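Local coordinates for protein acetyltransferase PA1377 (Pseudomonas aeruginosa, PDB 2VI7) that probably transfers an acetyl group to an amine as an N-acetyltransferase of the GCN5-related (GNAT) family, its substrate not being established, at residues Q33-P38 and T126-N131. Sequence-based numbering, arbitrary orientation.
Sequences QVLQMP and TVYTDN
Tyr128 reaches out from the end of strand 122-128 and lays one edge of its ring against the backbone of Gln33 and Val34. Its CE1 lies 3.4 Å from the carbonyl carbon of Gln33; with CG anti to the carbonyl carbon of Tyr128 itself, the ring extends from the strand across to the loop. There the Tyr128 OH donates to Val34 O at 2.8 Å; the hydroxyl sits above the carbonyl plane, with a C=O...O angle of 137°, and Leu35 CD2 packs against the Tyr128 OH, 3.6 Å away.

Gln33 folds back through a bend at chi2, bringing OE1 to 3.4 Å from Tyr128 CD1, off the ring plane, with amide and ring planes 23° apart. OE1 also accepts from Arg155, whose guanidinium makes a cation-pi contact with the Tyr128 ring and a salt bridge with Asp130, so one arginine ties ring, amide and turn together. The Gln33 amide further stacks on that of Asn131: the two planes are 1° apart, and Gln33 CD is 3.8 Å from Asn131 ND2. A water ties loop to turn, donating to Gln33 O (2.9 Å) and accepting from Tyr128 N and from the side-chain Asn131 ND2, the latter at 3.0 Å.

The bond from Asn131 N to Tyr128 O (3.0 Å) closes a type I turn, and Asn131 stands at the N-cap position before helix 132-140. The loop after helix 28-31 thus packs against the strand-turn-helix unit of the GNAT core, whose parallel strands 86-95 and 122-128 are consistent with the pair that splays apart in this family.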
loop_
_atom_site.group_PDB
_atom_site.type_symbol
_atom_site.label_atom_id
_atom_site.label_comp_id
_atom_site.label_asym_id
_atom_site.label_seq_id
_atom_site.Cartn_x
_atom_site.Cartn_y
_atom_site.Cartn_z
ATOM N N GLN A 33 -7.405 11.732 -12.306
ATOM C CA GLN A 33 -6.923 10.444 -12.804
ATOM C C GLN A 33 -5.864 9.790 -11.903
ATOM O O GLN A 33 -5.314 8.730 -12.228
ATOM C CB GLN A 33 -6.416 10.587 -14.242
ATOM C CG GLN A 33 -7.515 10.976 -15.236
ATOM C CD GLN A 33 -8.557 9.870 -15.464
ATOM O OE1 GLN A 33 -8.977 9.182 -14.534
ATOM N NE2 GLN A 33 -8.985 9.714 -16.712
ATOM N N VAL A 34 -5.593 10.438 -10.771
ATOM C CA VAL A 34 -4.663 9.935 -9.760
ATOM C C VAL A 34 -5.437 9.993 -8.433
ATOM O O VAL A 34 -6.667 9.861 -8.439
ATOM C CB VAL A 34 -3.331 10.773 -9.695
ATOM C CG1 VAL A 34 -2.482 10.481 -10.925
ATOM C CG2 VAL A 34 -3.616 12.258 -9.634
ATOM N N LEU A 35 -4.755 10.176 -7.308
ATOM C CA LEU A 35 -5.447 10.236 -6.017
ATOM C C LEU A 35 -5.246 11.560 -5.293
ATOM O O LEU A 35 -5.607 11.699 -4.123
ATOM C CB LEU A 35 -5.000 9.080 -5.115
ATOM C CG LEU A 35 -5.487 7.669 -5.453
ATOM C CD1 LEU A 35 -4.753 6.622 -4.622
ATOM C CD2 LEU A 35 -6.972 7.611 -5.210
ATOM N N GLN A 36 -4.675 12.529 -6.004
ATOM C CA GLN A 36 -4.414 13.862 -5.467
ATOM C C GLN A 36 -5.692 14.673 -5.276
ATOM O O GLN A 36 -6.726 14.399 -5.891
ATOM C CB GLN A 36 -3.498 14.652 -6.409
ATOM C CG GLN A 36 -2.115 14.083 -6.621
ATOM C CD GLN A 36 -1.265 14.158 -5.382
ATOM O OE1 GLN A 36 -1.324 15.137 -4.628
ATOM N NE2 GLN A 36 -0.450 13.134 -5.167
ATOM N N MET A 37 -5.596 15.690 -4.424
ATOM C CA MET A 37 -6.705 16.590 -4.142
ATOM C C MET A 37 -6.393 17.952 -4.762
ATOM O O MET A 37 -5.230 18.365 -4.809
ATOM C CB MET A 37 -6.892 16.749 -2.624
ATOM C CG MET A 37 -7.526 15.552 -1.921
ATOM S SD MET A 37 -9.257 15.299 -2.399
ATOM C CE MET A 37 -10.085 16.308 -1.190
ATOM N N PRO A 38 -7.419 18.656 -5.275
ATOM C CA PRO A 38 -7.131 19.966 -5.864
ATOM C C PRO A 38 -6.915 21.020 -4.778
ATOM O O PRO A 38 -6.980 20.721 -3.581
ATOM C CB PRO A 38 -8.367 20.237 -6.728
ATOM C CG PRO A 38 -9.455 19.552 -5.979
ATOM C CD PRO A 38 -8.812 18.250 -5.549
ATOM N N THR A 126 -1.443 1.267 -10.062
ATOM C CA THR A 126 -2.884 1.054 -10.123
ATOM C C THR A 126 -3.329 2.112 -11.111
ATOM O O THR A 126 -2.716 3.165 -11.207
ATOM C CB THR A 126 -3.598 1.285 -8.756
ATOM O OG1 THR A 126 -3.317 2.605 -8.280
ATOM C CG2 THR A 126 -3.161 0.252 -7.727
ATOM N N VAL A 127 -4.373 1.815 -11.865
ATOM C CA VAL A 127 -4.886 2.750 -12.855
ATOM C C VAL A 127 -6.396 2.534 -12.958
ATOM O O VAL A 127 -6.888 1.408 -12.859
ATOM C CB VAL A 127 -4.172 2.536 -14.251
ATOM C CG1 VAL A 127 -4.212 1.095 -14.656
ATOM C CG2 VAL A 127 -4.856 3.305 -15.329
ATOM N N TYR A 128 -7.145 3.615 -13.125
ATOM C CA TYR A 128 -8.596 3.504 -13.237
ATOM C C TYR A 128 -8.977 2.652 -14.437
ATOM O O TYR A 128 -8.457 2.859 -15.524
ATOM C CB TYR A 128 -9.186 4.900 -13.340
ATOM C CG TYR A 128 -9.020 5.664 -12.043
ATOM C CD1 TYR A 128 -8.436 6.928 -12.015
ATOM C CD2 TYR A 128 -9.431 5.106 -10.828
ATOM C CE1 TYR A 128 -8.266 7.622 -10.806
ATOM C CE2 TYR A 128 -9.260 5.788 -9.616
ATOM C CZ TYR A 128 -8.679 7.045 -9.615
ATOM O OH TYR A 128 -8.505 7.728 -8.428
ATOM N N THR A 129 -9.886 1.698 -14.238
ATOM C CA THR A 129 -10.297 0.780 -15.306
ATOM C C THR A 129 -10.776 1.388 -16.620
ATOM O O THR A 129 -10.715 0.730 -17.664
ATOM C CB THR A 129 -11.397 -0.198 -14.839
ATOM O OG1 THR A 129 -12.559 0.538 -14.446
ATOM C CG2 THR A 129 -10.910 -1.039 -13.692
ATOM N N ASP A 130 -11.239 2.633 -16.592
ATOM C CA ASP A 130 -11.731 3.272 -17.812
ATOM C C ASP A 130 -10.756 4.277 -18.425
ATOM O O ASP A 130 -11.112 4.997 -19.362
ATOM C CB ASP A 130 -13.079 3.948 -17.531
ATOM C CG ASP A 130 -12.965 5.133 -16.578
ATOM O OD1 ASP A 130 -11.880 5.333 -15.987
ATOM O OD2 ASP A 130 -13.971 5.866 -16.417
ATOM N N ASN A 131 -9.528 4.331 -17.903
ATOM C CA ASN A 131 -8.507 5.246 -18.426
ATOM C C ASN A 131 -7.695 4.494 -19.481
ATOM O O ASN A 131 -6.622 3.974 -19.193
ATOM C CB ASN A 131 -7.589 5.720 -17.296
ATOM C CG ASN A 131 -6.675 6.868 -17.718
ATOM O OD1 ASN A 131 -6.600 7.230 -18.895
ATOM N ND2 ASN A 131 -5.967 7.441 -16.749
HETATM O O HOH W 1 -5.677 6.369 -13.932
#